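Local coordinates for protein pyruvate kinase 1 (PDB 4KCT) that catalyses phosphoryl transfer from phosphoenolpyruvate to ADP, the last step of glycolysis, and also has an intrinsic decarboxylase activity toward oxaloacetate, at residues D207-S212 against K232-I237; S212-A217 against D250-A255; I236-E241 against E254-I259. One frame throughout, in Å; residues are numbered along the deposited sequence. Where two conformers were deposited one is given.

All three contacts lie in the barrel domain and meet around strand 235-240. Contacts 1 and 3 are buried and run along its two edges, one toward strand 208-211 and the other toward strand 258-262; they share Ile236 and Ile237. Contact 1 is held by a backbone ladder, and contact 3 by a shorter one with side-chain bonds added. Contact 2 is only partly buried. It sets the loop that follows strand 208-211 against helix 249-255, with methyl packing and one bridging water in place of a ladder. Contact 3 also holds, at the end of its strand, the bound pyruvate and magnesium ion. Glu241 there reaches back to Phe213 N, and Lys239 to Ser212, tying the chemical end of contact 3 to the loop of contact 2.

Contact 1: residues D207-S212 against K232-I237; sequences DMIFAS and KDILII
Ile237 and Phe210 sit beside each other on neighbouring parallel strands, their side chains pointing the same way. Ile237 CB lies 3.6 Å from Phe210 CD1 and close to the carbonyl oxygen of Ile209. CG1, trans to its own carbonyl carbon (chi1 -56°), moves along the ring and is 3.8 Å from Phe210 CE1. CG2 stays only loosely near CD1 of that ring, and the tip, CD1, turns off toward the strand beyond. Met208 and Leu235 stand on the same face of the sheet and meet at their CB atoms.

Just before its strand, Ile234 sets its CG2 branch beside Met208 CA (3.6 Å), and Ile209 CG1 lies 3.8 Å from the same methyl. Helices 192-204 and 217-227 pack over the face that carries Ile209 and Ile236.

Four backbone bonds join the two segments: Leu235 N gives to Asp207 O, Ile237 N to Ile209 O, Ala211 N to Ile237 O, and Ile209 N to Leu235 O at 2.8 Å. Ile209 thus bonds to the residues on both sides of its counterpart, Ile236, as parallel strands require. The carboxylate of Asp207 faces away from this strand pair and is salt-bridged to Arg430. With helix 217-227 between them in sequence, strands 208-211 and 235-240 make a beta-alpha-beta unit of the eight-stranded TIM barrel.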
ATOM      1  N   ASP A 207     -32.113 -17.442 -23.045  1.00 18.89           N
ATOM      2  CA  ASP A 207     -30.978 -16.533 -23.075  1.00 20.17           C
ATOM      3  C   ASP A 207     -29.682 -17.156 -22.546  1.00 18.96           C
ATOM      4  O   ASP A 207     -28.579 -16.695 -22.879  1.00 17.67           O
ATOM      5  CB  ASP A 207     -31.331 -15.272 -22.294  1.00 19.04           C
ATOM      6  CG  ASP A 207     -32.623 -14.639 -22.797  1.00 25.16           C
ATOM      7  OD1 ASP A 207     -32.649 -14.286 -23.997  1.00 22.22           O
ATOM      8  OD2 ASP A 207     -33.659 -14.672 -22.063  1.00 21.23           O
ATOM      9  N   MET A 208     -29.808 -18.119 -21.638  1.00 16.90           N
ATOM     10  CA  MET A 208     -28.630 -18.728 -21.041  1.00 16.28           C
ATOM     11  C   MET A 208     -28.935 -20.124 -20.546  1.00 15.03           C
ATOM     12  O   MET A 208     -30.079 -20.437 -20.182  1.00 17.39           O
ATOM     13  CB  MET A 208     -28.114 -17.843 -19.869  1.00 16.47           C
ATOM     14  CG  MET A 208     -29.148 -17.644 -18.764  1.00 17.23           C
ATOM     15  SD  MET A 208     -28.753 -16.269 -17.635  1.00 20.15           S
ATOM     16  CE  MET A 208     -29.108 -14.833 -18.699  1.00 17.68           C
ATOM     17  N   ILE A 209     -27.900 -20.952 -20.498  1.00 14.20           N
ATOM     18  CA  ILE A 209     -27.972 -22.264 -19.886  1.00 15.21           C
ATOM     19  C   ILE A 209     -27.155 -22.231 -18.598  1.00 17.13           C
ATOM     20  O   ILE A 209     -26.028 -21.743 -18.598  1.00 17.21           O
ATOM     21  CB  ILE A 209     -27.299 -23.314 -20.796  1.00 17.30           C
ATOM     22  CG1 ILE A 209     -27.846 -23.219 -22.232  1.00 17.34           C
ATOM     23  CG2 ILE A 209     -27.461 -24.723 -20.203  1.00 19.39           C
ATOM     24  CD1 ILE A 209     -29.356 -23.437 -22.341  1.00 19.29           C
ATOM     25  N   PHE A 210     -27.726 -22.721 -17.505  1.00 16.06           N
ATOM     26  CA  PHE A 210     -26.962 -23.026 -16.318  1.00 15.75           C
ATOM     27  C   PHE A 210     -26.622 -24.513 -16.388  1.00 17.24           C
ATOM     28  O   PHE A 210     -27.496 -25.359 -16.176  1.00 17.36           O
ATOM     29  CB  PHE A 210     -27.800 -22.770 -15.044  1.00 16.40           C
ATOM     30  CG  PHE A 210     -28.244 -21.335 -14.859  1.00 16.69           C
ATOM     31  CD1 PHE A 210     -27.661 -20.295 -15.576  1.00 16.63           C
ATOM     32  CD2 PHE A 210     -29.204 -21.027 -13.899  1.00 17.06           C
ATOM     33  CE1 PHE A 210     -28.049 -18.973 -15.359  1.00 18.11           C
ATOM     34  CE2 PHE A 210     -29.552 -19.707 -13.636  1.00 17.00           C
ATOM     35  CZ  PHE A 210     -28.992 -18.681 -14.380  1.00 15.60           C
ATOM     36  N   ALA A 211     -25.377 -24.825 -16.746  1.00 16.94           N
ATOM     37  CA  ALA A 211     -24.995 -26.194 -17.101  1.00 18.24           C
ATOM     38  C   ALA A 211     -24.497 -26.912 -15.859  1.00 17.37           C
ATOM     39  O   ALA A 211     -23.520 -26.485 -15.233  1.00 16.83           O
ATOM     40  CB  ALA A 211     -23.900 -26.180 -18.174  1.00 17.60           C
ATOM     41  N   SER A 212     -25.187 -27.991 -15.494  1.00 17.61           N
ATOM     42  CA  SER A 212     -24.928 -28.694 -14.244  1.00 18.47           C
ATOM     43  C   SER A 212     -23.649 -29.497 -14.249  1.00 19.67           C
ATOM     44  O   SER A 212     -23.240 -30.079 -15.297  1.00 17.49           O
ATOM     45  CB  SER A 212     -26.110 -29.593 -13.871  1.00 19.42           C
ATOM     46  OG  SER A 212     -27.223 -28.809 -13.485  1.00 20.15           O
ATOM     47  N   LYS A 232     -25.536 -20.543 -30.743  1.00 24.08           N
ATOM     48  CA  LYS A 232     -24.167 -20.028 -30.534  1.00 25.13           C
ATOM     49  C   LYS A 232     -24.107 -18.701 -29.721  1.00 23.11           C
ATOM     50  O   LYS A 232     -23.071 -18.353 -29.201  1.00 22.81           O
ATOM     51  CB  LYS A 232     -23.439 -19.845 -31.865  1.00 28.22           C
ATOM     52  CG  LYS A 232     -23.940 -18.657 -32.674  1.00 31.91           C
ATOM     53  CD  LYS A 232     -23.088 -18.454 -33.928  1.00 42.47           C
ATOM     54  CE  LYS A 232     -23.839 -17.654 -34.974  1.00 50.29           C
ATOM     55  NZ  LYS A 232     -24.433 -16.426 -34.374  1.00 60.87           N
ATOM     56  N   ASP A 233     -25.216 -17.972 -29.634  1.00 23.20           N
ATOM     57  CA  ASP A 233     -25.237 -16.721 -28.866  1.00 24.69           C
ATOM     58  C   ASP A 233     -25.820 -16.872 -27.454  1.00 24.60           C
ATOM     59  O   ASP A 233     -26.013 -15.878 -26.736  1.00 21.89           O
ATOM     60  CB  ASP A 233     -26.015 -15.652 -29.631  1.00 26.80           C
ATOM     61  CG  ASP A 233     -25.279 -15.178 -30.900  1.00 35.29           C
ATOM     62  OD1 ASP A 233     -24.019 -15.153 -30.921  1.00 36.98           O
ATOM     63  OD2 ASP A 233     -25.964 -14.759 -31.839  1.00 40.71           O
ATOM     64  N   ILE A 234     -26.178 -18.099 -27.084  1.00 20.61           N
ATOM     65  CA  ILE A 234     -26.773 -18.346 -25.765  1.00 20.11           C
ATOM     66  C   ILE A 234     -25.625 -18.457 -24.762  1.00 19.60           C
ATOM     67  O   ILE A 234     -24.611 -19.079 -25.071  1.00 18.61           O
ATOM     68  CB  ILE A 234     -27.594 -19.652 -25.774  1.00 21.64           C
ATOM     69  CG1 ILE A 234     -28.795 -19.515 -26.725  1.00 19.96           C
ATOM     70  CG2 ILE A 234     -28.047 -20.015 -24.352  1.00 20.00           C
ATOM     71  CD1 ILE A 234     -29.547 -20.825 -26.984  1.00 19.62           C
ATOM     72  N   LEU A 235     -25.720 -17.772 -23.620  1.00 17.95           N
ATOM     73  CA  LEU A 235     -24.615 -17.830 -22.638  1.00 19.00           C
ATOM     74  C   LEU A 235     -24.553 -19.215 -22.011  1.00 18.39           C
ATOM     75  O   LEU A 235     -25.592 -19.791 -21.664  1.00 19.40           O
ATOM     76  CB  LEU A 235     -24.813 -16.806 -21.528  1.00 19.28           C
ATOM     77  CG  LEU A 235     -25.047 -15.363 -21.921  1.00 21.16           C
ATOM     78  CD1 LEU A 235     -25.109 -14.547 -20.633  1.00 23.88           C
ATOM     79  CD2 LEU A 235     -23.943 -14.867 -22.843  1.00 20.35           C
ATOM     80  N   ILE A 236     -23.342 -19.702 -21.759  1.00 17.33           N
ATOM     81  CA  ILE A 236     -23.178 -20.874 -20.899  1.00 17.21           C
ATOM     82  C   ILE A 236     -22.637 -20.460 -19.527  1.00 19.17           C
ATOM     83  O   ILE A 236     -21.560 -19.877 -19.427  1.00 17.02           O
ATOM     84  CB  ILE A 236     -22.260 -21.926 -21.527  1.00 18.33           C
ATOM     85  CG1 ILE A 236     -22.887 -22.455 -22.821  1.00 20.26           C
ATOM     86  CG2 ILE A 236     -21.995 -23.060 -20.532  1.00 17.92           C
ATOM     87  CD1 ILE A 236     -21.995 -23.408 -23.595  1.00 21.10           C
ATOM     88  N   ILE A 237     -23.463 -20.638 -18.500  1.00 16.77           N
ATOM     89  CA  ILE A 237     -23.056 -20.375 -17.135  1.00 16.52           C
ATOM     90  C   ILE A 237     -22.734 -21.732 -16.512  1.00 17.35           C
ATOM     91  O   ILE A 237     -23.633 -22.571 -16.332  1.00 16.58           O
ATOM     92  CB  ILE A 237     -24.191 -19.692 -16.320  1.00 18.02           C
ATOM     93  CG1 ILE A 237     -24.681 -18.399 -16.996  1.00 16.36           C
ATOM     94  CG2 ILE A 237     -23.736 -19.398 -14.873  1.00 17.70           C
ATOM     95  CD1 ILE A 237     -23.567 -17.441 -17.367  1.00 17.07           C
TER

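Contact 2: residues S212-A217 against D250-A255; sequences SFIRTA and DSIIEA
Ile252 keeps CG1 opposite its own carbonyl carbon (chi1 -67°) and runs on extended to CD1 (chi2 163°), a course that carries the long branch over the backbone of the loop 212-217. CG1 lies 3.6 Å from Thr216 C, and CD1 comes within 3.7 Å of Arg215 O. The short branch, CG2, meets CG2 of Ile214 at 3.9 Å; in Ile214 that methyl stands trans to the backbone N (chi1 -66° for CG1), which turns it toward the helix.

Beyond Thr216, Ala217 fits against the helix surface between Ser251 and Ala255. Its CB is 3.5 Å from Ser251 O and 4.1 Å from Ala255 CB, a close approach that the small alanines permit. A water links the backbone of Ala217 to the side chain of Ser251: it accepts from Ala217 N at 3.0 Å and hydrogen-bonds to Ser251 OG at 2.7 Å, while that hydroxyl is also bonded to Asn248.

Thr216 is the N-cap of helix 217-227, with OG1 taking Gln219 N. Through Ala217 the start of this helix lies against helix 249-255, while Ile214 reaches Val220 of helix 217-227 and Ile252 packs down on Ser238 and Ile240 of strand 235-240.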
ATOM      1  N   SER A 212     -25.187 -27.991 -15.494  1.00 17.61           N
ATOM      2  CA  SER A 212     -24.928 -28.694 -14.244  1.00 18.47           C
ATOM      3  C   SER A 212     -23.649 -29.497 -14.249  1.00 19.67           C
ATOM      4  O   SER A 212     -23.240 -30.079 -15.297  1.00 17.49           O
ATOM      5  CB  SER A 212     -26.110 -29.593 -13.871  1.00 19.42           C
ATOM      6  OG  SER A 212     -27.223 -28.809 -13.485  1.00 20.15           O
ATOM      7  N   PHE A 213     -23.012 -29.529 -13.081  1.00 20.60           N
ATOM      8  CA  PHE A 213     -21.866 -30.425 -12.813  1.00 22.30           C
ATOM      9  C   PHE A 213     -20.753 -30.326 -13.842  1.00 21.99           C
ATOM     10  O   PHE A 213     -20.193 -31.349 -14.270  1.00 21.28           O
ATOM     11  CB  PHE A 213     -22.334 -31.895 -12.684  1.00 23.54           C
ATOM     12  CG  PHE A 213     -22.335 -32.392 -11.271  1.00 29.53           C
ATOM     13  CD1 PHE A 213     -21.145 -32.833 -10.677  1.00 32.51           C
ATOM     14  CD2 PHE A 213     -23.472 -32.231 -10.463  1.00 29.09           C
ATOM     15  CE1 PHE A 213     -21.114 -33.200  -9.332  1.00 33.94           C
ATOM     16  CE2 PHE A 213     -23.450 -32.605  -9.120  1.00 34.21           C
ATOM     17  CZ  PHE A 213     -22.259 -33.060  -8.545  1.00 33.52           C
ATOM     18  N   ILE A 214     -20.336 -29.106 -14.149  1.00 19.51           N
ATOM     19  CA  ILE A 214     -19.212 -28.921 -15.061  1.00 19.18           C
ATOM     20  C   ILE A 214     -17.890 -29.262 -14.348  1.00 20.05           C
ATOM     21  O   ILE A 214     -17.550 -28.673 -13.303  1.00 20.57           O
ATOM     22  CB  ILE A 214     -19.188 -27.476 -15.629  1.00 17.60           C
ATOM     23  CG1 ILE A 214     -20.430 -27.238 -16.531  1.00 17.58           C
ATOM     24  CG2 ILE A 214     -17.891 -27.207 -16.397  1.00 17.46           C
ATOM     25  CD1 ILE A 214     -20.519 -28.151 -17.765  1.00 17.93           C
ATOM     26  N   ARG A 215     -17.167 -30.233 -14.901  1.00 19.14           N
ATOM     27  CA  ARG A 215     -15.967 -30.700 -14.239  0.50 19.97           C
ATOM     28  C   ARG A 215     -14.700 -30.224 -14.927  1.00 21.06           C
ATOM     29  O   ARG A 215     -13.646 -30.152 -14.296  1.00 21.68           O
ATOM     30  CB  ARG A 215     -15.987 -32.219 -14.077  0.50 21.14           C
ATOM     31  CG  ARG A 215     -17.090 -32.709 -13.141  0.50 22.22           C
ATOM     32  CD  ARG A 215     -17.730 -33.998 -13.651  0.50 30.75           C
ATOM     33  NE  ARG A 215     -18.851 -33.772 -14.577  0.50 29.08           N
ATOM     34  CZ  ARG A 215     -19.212 -34.636 -15.527  0.50 28.84           C
ATOM     35  NH1 ARG A 215     -20.267 -34.397 -16.307  0.50 23.69           N
ATOM     36  NH2 ARG A 215     -18.539 -35.767 -15.664  0.50 29.37           N
ATOM     37  N   THR A 216     -14.798 -29.924 -16.231  1.00 19.19           N
ATOM     38  CA  THR A 216     -13.630 -29.543 -17.049  1.00 20.56           C
ATOM     39  C   THR A 216     -14.050 -28.517 -18.088  1.00 18.80           C
ATOM     40  O   THR A 216     -15.229 -28.446 -18.470  1.00 18.71           O
ATOM     41  CB  THR A 216     -13.048 -30.760 -17.841  1.00 21.97           C
ATOM     42  OG1 THR A 216     -14.031 -31.219 -18.767  1.00 21.62           O
ATOM     43  CG2 THR A 216     -12.663 -31.912 -16.911  1.00 22.58           C
ATOM     44  N   ALA A 217     -13.055 -27.857 -18.679  1.00 19.49           N
ATOM     45  CA  ALA A 217     -13.284 -26.994 -19.829  1.00 19.01           C
ATOM     46  C   ALA A 217     -13.820 -27.779 -21.030  1.00 20.70           C
ATOM     47  O   ALA A 217     -14.602 -27.252 -21.815  1.00 21.00           O
ATOM     48  CB  ALA A 217     -12.003 -26.254 -20.210  1.00 21.14           C
ATOM     49  N   ASP A 250      -9.995 -22.273 -13.365  1.00 20.06           N
ATOM     50  CA  ASP A 250      -9.412 -21.310 -14.316  1.00 20.88           C
ATOM     51  C   ASP A 250      -9.810 -21.631 -15.767  1.00 20.23           C
ATOM     52  O   ASP A 250     -10.198 -20.743 -16.536  1.00 21.81           O
ATOM     53  CB  ASP A 250      -7.879 -21.309 -14.214  1.00 23.91           C
ATOM     54  CG  ASP A 250      -7.377 -20.701 -12.912  1.00 27.51           C
ATOM     55  OD1 ASP A 250      -8.145 -19.980 -12.240  1.00 27.57           O
ATOM     56  OD2 ASP A 250      -6.179 -20.889 -12.596  1.00 28.05           O
ATOM     57  N   SER A 251      -9.602 -22.875 -16.171  1.00 19.84           N
ATOM     58  CA  SER A 251      -9.915 -23.266 -17.542  1.00 21.57           C
ATOM     59  C   SER A 251     -11.430 -23.303 -17.784  1.00 20.10           C
ATOM     60  O   SER A 251     -11.896 -23.019 -18.890  1.00 17.05           O
ATOM     61  CB  SER A 251      -9.282 -24.626 -17.882  1.00 23.93           C
ATOM     62  OG  SER A 251      -9.833 -25.650 -17.066  1.00 28.25           O
ATOM     63  N   ILE A 252     -12.205 -23.646 -16.760  1.00 17.21           N
ATOM     64  CA  ILE A 252     -13.652 -23.572 -16.889  1.00 17.78           C
ATOM     65  C   ILE A 252     -14.150 -22.121 -17.088  1.00 18.83           C
ATOM     66  O   ILE A 252     -14.959 -21.857 -17.971  1.00 19.43           O
ATOM     67  CB  ILE A 252     -14.368 -24.255 -15.707  1.00 16.65           C
ATOM     68  CG1 ILE A 252     -14.107 -25.766 -15.768  1.00 15.20           C
ATOM     69  CG2 ILE A 252     -15.889 -23.963 -15.732  1.00 15.60           C
ATOM     70  CD1 ILE A 252     -14.395 -26.487 -14.455  1.00 15.99           C
ATOM     71  N   ILE A 253     -13.602 -21.190 -16.319  1.00 16.55           N
ATOM     72  CA  ILE A 253     -13.993 -19.792 -16.445  1.00 18.65           C
ATOM     73  C   ILE A 253     -13.637 -19.330 -17.846  1.00 20.81           C
ATOM     74  O   ILE A 253     -14.453 -18.731 -18.535  1.00 19.74           O
ATOM     75  CB  ILE A 253     -13.232 -18.908 -15.440  1.00 17.80           C
ATOM     76  CG1 ILE A 253     -13.845 -19.047 -14.037  1.00 16.81           C
ATOM     77  CG2 ILE A 253     -13.251 -17.463 -15.899  1.00 21.28           C
ATOM     78  CD1 ILE A 253     -13.015 -18.389 -12.934  1.00 18.14           C
ATOM     79  N   GLU A 254     -12.450 -19.717 -18.303  1.00 19.71           N
ATOM     80  CA  GLU A 254     -12.005 -19.372 -19.648  1.00 22.37           C
ATOM     81  C   GLU A 254     -13.000 -19.831 -20.732  1.00 22.67           C
ATOM     82  O   GLU A 254     -13.288 -19.086 -21.669  1.00 20.09           O
ATOM     83  CB  GLU A 254     -10.615 -19.963 -19.915  1.00 28.57           C
ATOM     84  CG  GLU A 254     -10.229 -19.957 -21.378  1.00 44.49           C
ATOM     85  CD  GLU A 254      -9.493 -18.695 -21.759  1.00 69.12           C
ATOM     86  OE1 GLU A 254      -8.481 -18.374 -21.095  1.00 87.67           O
ATOM     87  OE2 GLU A 254      -9.952 -17.999 -22.691  1.00 93.57           O
ATOM     88  N   ALA A 255     -13.488 -21.069 -20.631  1.00 20.25           N
ATOM     89  CA  ALA A 255     -14.393 -21.618 -21.652  1.00 19.23           C
ATOM     90  C   ALA A 255     -15.835 -21.097 -21.550  1.00 21.01           C
ATOM     91  O   ALA A 255     -16.631 -21.264 -22.494  1.00 19.38           O
ATOM     92  CB  ALA A 255     -14.377 -23.155 -21.602  1.00 20.43           C
TER
HETATM   93  O   HOH W   1     -10.310 -28.240 -17.531  1.00 22.49           O

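Contact 3: residues I236-E241 against E254-I259; sequences IISKIE and EASNGI. With MG (magnesium ion), chain C; PYR (pyruvic acid), chain E.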
ATOM      1  N   ILE A 236     -23.342 -19.702 -21.759  1.00 17.33           N
ATOM      2  CA  ILE A 236     -23.178 -20.874 -20.899  1.00 17.21           C
ATOM      3  C   ILE A 236     -22.637 -20.460 -19.527  1.00 19.17           C
ATOM      4  O   ILE A 236     -21.560 -19.877 -19.427  1.00 17.02           O
ATOM      5  CB  ILE A 236     -22.260 -21.926 -21.527  1.00 18.33           C
ATOM      6  CG1 ILE A 236     -22.887 -22.455 -22.821  1.00 20.26           C
ATOM      7  CG2 ILE A 236     -21.995 -23.060 -20.532  1.00 17.92           C
ATOM      8  CD1 ILE A 236     -21.995 -23.408 -23.595  1.00 21.10           C
ATOM      9  N   ILE A 237     -23.463 -20.638 -18.500  1.00 16.77           N
ATOM     10  CA  ILE A 237     -23.056 -20.375 -17.135  1.00 16.52           C
ATOM     11  C   ILE A 237     -22.734 -21.732 -16.512  1.00 17.35           C
ATOM     12  O   ILE A 237     -23.633 -22.571 -16.332  1.00 16.58           O
ATOM     13  CB  ILE A 237     -24.191 -19.692 -16.320  1.00 18.02           C
ATOM     14  CG1 ILE A 237     -24.681 -18.399 -16.996  1.00 16.36           C
ATOM     15  CG2 ILE A 237     -23.736 -19.398 -14.873  1.00 17.70           C
ATOM     16  CD1 ILE A 237     -23.567 -17.441 -17.367  1.00 17.07           C
ATOM     17  N   SER A 238     -21.452 -21.988 -16.236  1.00 15.72           N
ATOM     18  CA  SER A 238     -21.067 -23.312 -15.758  1.00 16.56           C
ATOM     19  C   SER A 238     -21.308 -23.409 -14.267  1.00 18.29           C
ATOM     20  O   SER A 238     -20.891 -22.523 -13.512  1.00 14.93           O
ATOM     21  CB  SER A 238     -19.592 -23.587 -16.081  1.00 17.24           C
ATOM     22  OG  SER A 238     -19.428 -23.721 -17.491  1.00 19.46           O
ATOM     23  N   LYS A 239     -22.000 -24.468 -13.831  1.00 15.95           N
ATOM     24  CA  LYS A 239     -22.250 -24.652 -12.403  1.00 16.39           C
ATOM     25  C   LYS A 239     -21.151 -25.494 -11.800  1.00 17.74           C
ATOM     26  O   LYS A 239     -20.820 -26.568 -12.308  1.00 18.21           O
ATOM     27  CB  LYS A 239     -23.606 -25.308 -12.151  1.00 15.49           C
ATOM     28  CG  LYS A 239     -24.757 -24.531 -12.800  1.00 16.17           C
ATOM     29  CD  LYS A 239     -26.065 -25.336 -12.769  1.00 19.48           C
ATOM     30  CE  LYS A 239     -26.369 -25.885 -11.386  1.00 18.04           C
ATOM     31  NZ  LYS A 239     -27.621 -26.710 -11.438  1.00 17.93           N
ATOM     32  N   ILE A 240     -20.480 -24.922 -10.819  1.00 16.78           N
ATOM     33  CA  ILE A 240     -19.415 -25.616 -10.111  1.00 17.00           C
ATOM     34  C   ILE A 240     -20.020 -26.359  -8.915  1.00 18.16           C
ATOM     35  O   ILE A 240     -20.509 -25.726  -7.956  1.00 17.95           O
ATOM     36  CB  ILE A 240     -18.368 -24.596  -9.616  1.00 15.48           C
ATOM     37  CG1 ILE A 240     -17.854 -23.763 -10.785  1.00 16.13           C
ATOM     38  CG2 ILE A 240     -17.228 -25.285  -8.830  1.00 16.92           C
ATOM     39  CD1 ILE A 240     -17.175 -24.585 -11.881  1.00 16.03           C
ATOM     40  N   GLU A 241     -19.965 -27.693  -8.948  1.00 16.79           N
ATOM     41  CA  GLU A 241     -20.731 -28.488  -8.004  1.00 19.07           C
ATOM     42  C   GLU A 241     -19.914 -29.561  -7.297  1.00 18.72           C
ATOM     43  O   GLU A 241     -20.477 -30.344  -6.536  1.00 19.67           O
ATOM     44  CB  GLU A 241     -21.936 -29.162  -8.703  1.00 21.30           C
ATOM     45  CG  GLU A 241     -22.710 -28.261  -9.628  1.00 19.33           C
ATOM     46  CD  GLU A 241     -24.173 -28.666  -9.741  1.00 21.43           C
ATOM     47  OE1 GLU A 241     -24.895 -28.588  -8.719  1.00 25.93           O
ATOM     48  OE2 GLU A 241     -24.629 -28.900 -10.865  1.00 18.86           O
ATOM     49  N   GLU A 254     -12.450 -19.717 -18.303  1.00 19.71           N
ATOM     50  CA  GLU A 254     -12.005 -19.372 -19.648  1.00 22.37           C
ATOM     51  C   GLU A 254     -13.000 -19.831 -20.732  1.00 22.67           C
ATOM     52  O   GLU A 254     -13.288 -19.086 -21.669  1.00 20.09           O
ATOM     53  CB  GLU A 254     -10.615 -19.963 -19.915  1.00 28.57           C
ATOM     54  CG  GLU A 254     -10.229 -19.957 -21.378  1.00 44.49           C
ATOM     55  CD  GLU A 254      -9.493 -18.695 -21.759  1.00 69.12           C
ATOM     56  OE1 GLU A 254      -8.481 -18.374 -21.095  1.00 87.67           O
ATOM     57  OE2 GLU A 254      -9.952 -17.999 -22.691  1.00 93.57           O
ATOM     58  N   ALA A 255     -13.488 -21.069 -20.631  1.00 20.25           N
ATOM     59  CA  ALA A 255     -14.393 -21.618 -21.652  1.00 19.23           C
ATOM     60  C   ALA A 255     -15.835 -21.097 -21.550  1.00 21.01           C
ATOM     61  O   ALA A 255     -16.631 -21.264 -22.494  1.00 19.38           O
ATOM     62  CB  ALA A 255     -14.377 -23.155 -21.602  1.00 20.43           C
ATOM     63  N   SER A 256     -16.200 -20.551 -20.380  1.00 17.68           N
ATOM     64  CA  SER A 256     -17.602 -20.276 -20.058  1.00 17.82           C
ATOM     65  C   SER A 256     -17.911 -18.811 -20.288  1.00 18.59           C
ATOM     66  O   SER A 256     -16.999 -17.994 -20.370  1.00 19.94           O
ATOM     67  CB  SER A 256     -17.894 -20.640 -18.579  1.00 17.01           C
ATOM     68  OG  SER A 256     -17.583 -21.996 -18.325  1.00 19.38           O
ATOM     69  N   ASN A 257     -19.196 -18.460 -20.295  1.00 17.60           N
ATOM     70  CA  ASN A 257     -19.586 -17.058 -20.283  1.00 17.57           C
ATOM     71  C   ASN A 257     -19.727 -16.543 -18.843  1.00 19.08           C
ATOM     72  O   ASN A 257     -19.772 -15.352 -18.608  1.00 17.75           O
ATOM     73  CB  ASN A 257     -20.903 -16.860 -21.041  1.00 15.81           C
ATOM     74  CG  ASN A 257     -20.793 -17.268 -22.521  1.00 19.34           C
ATOM     75  OD1 ASN A 257     -21.120 -18.393 -22.877  1.00 18.72           O
ATOM     76  ND2 ASN A 257     -20.101 -16.462 -23.293  1.00 20.16           N
ATOM     77  N   GLY A 258     -19.838 -17.459 -17.901  1.00 19.30           N
ATOM     78  CA  GLY A 258     -20.107 -17.091 -16.498  1.00 17.77           C
ATOM     79  C   GLY A 258     -20.129 -18.336 -15.634  1.00 16.26           C
ATOM     80  O   GLY A 258     -19.957 -19.455 -16.144  1.00 14.67           O
ATOM     81  N   ILE A 259     -20.238 -18.146 -14.316  1.00 15.27           N
ATOM     82  CA  ILE A 259     -20.097 -19.260 -13.371  1.00 15.12           C
ATOM     83  C   ILE A 259     -21.241 -19.190 -12.354  1.00 15.41           C
ATOM     84  O   ILE A 259     -21.642 -18.116 -11.968  1.00 13.66           O
ATOM     85  CB  ILE A 259     -18.760 -19.158 -12.611  1.00 15.36           C
ATOM     86  CG1 ILE A 259     -17.582 -19.277 -13.591  1.00 15.46           C
ATOM     87  CG2 ILE A 259     -18.703 -20.189 -11.484  1.00 14.94           C
ATOM     88  CD1 ILE A 259     -17.483 -20.677 -14.230  1.00 15.29           C
TER
HETATM   89 MG    MG C1001     -26.796 -28.737  -8.161  1.00 24.91          MG
HETATM   90  C   PYR E1003     -27.007 -26.607  -6.410  1.00 27.52           C
HETATM   91  O   PYR E1003     -26.872 -25.735  -5.508  1.00 23.33           O
HETATM   92  OXT PYR E1003     -26.458 -27.738  -6.283  1.00 24.36           O
HETATM   93  CA  PYR E1003     -27.700 -26.257  -7.689  1.00 34.12           C
HETATM   94  O3  PYR E1003     -27.866 -27.119  -8.570  1.00 28.13           O
HETATM   95  CB  PYR E1003     -28.096 -24.826  -7.950  1.00 22.57           C
HETATM   96  O   HOH W   2     -26.907 -29.841 -10.190  1.00 22.91           O
HETATM   97  O   HOH W   3     -28.759 -29.495  -7.822  1.00 38.32           O
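Asn257 OD1 takes two donors: Ile236 N at 2.8 Å, with a nearly straight N-H...O angle of 177°, and Arg224 NH1 of helix 217-227. The same asparagine returns the bond, its backbone N giving to Ile236 O at 2.9 Å; Gly258 N adds a weak second bond to that oxygen. Asn257 thus grips both backbone polar groups of Ile236 just before strand 258-262 begins.

Next along, Ser238 N gives to Gly258 O, and Ile237 lays its CD1 against Gly258 CA at 3.6 Å, where the glycine has no side chain in the way. Strands 235-240 and 258-262 are neighbours in the TIM barrel, connected through helices 243-247 and 249-255. On the face toward the helices, Ser238 OG donates to Ser256 OG at 2.7 Å, and Ser256 OG is itself bonded to Ile252 O in the last turn of the helix. Ile259 crosses Ile240 there, CG2 to CG1 at 3.7 Å.

Beyond the ladder, the end of strand 235-240 and the residue after it reach the pyruvate site. Glu241 OE1 binds the magnesium ion at 2.0 Å; Asp265, two waters and pyruvate, through O3 and OXT, are its other ligands. Lys239, kinked at chi3 (50°), brings NZ to pyruvate O3 at 2.9 Å, while Asp84 and Ser212 hold the same nitrogen.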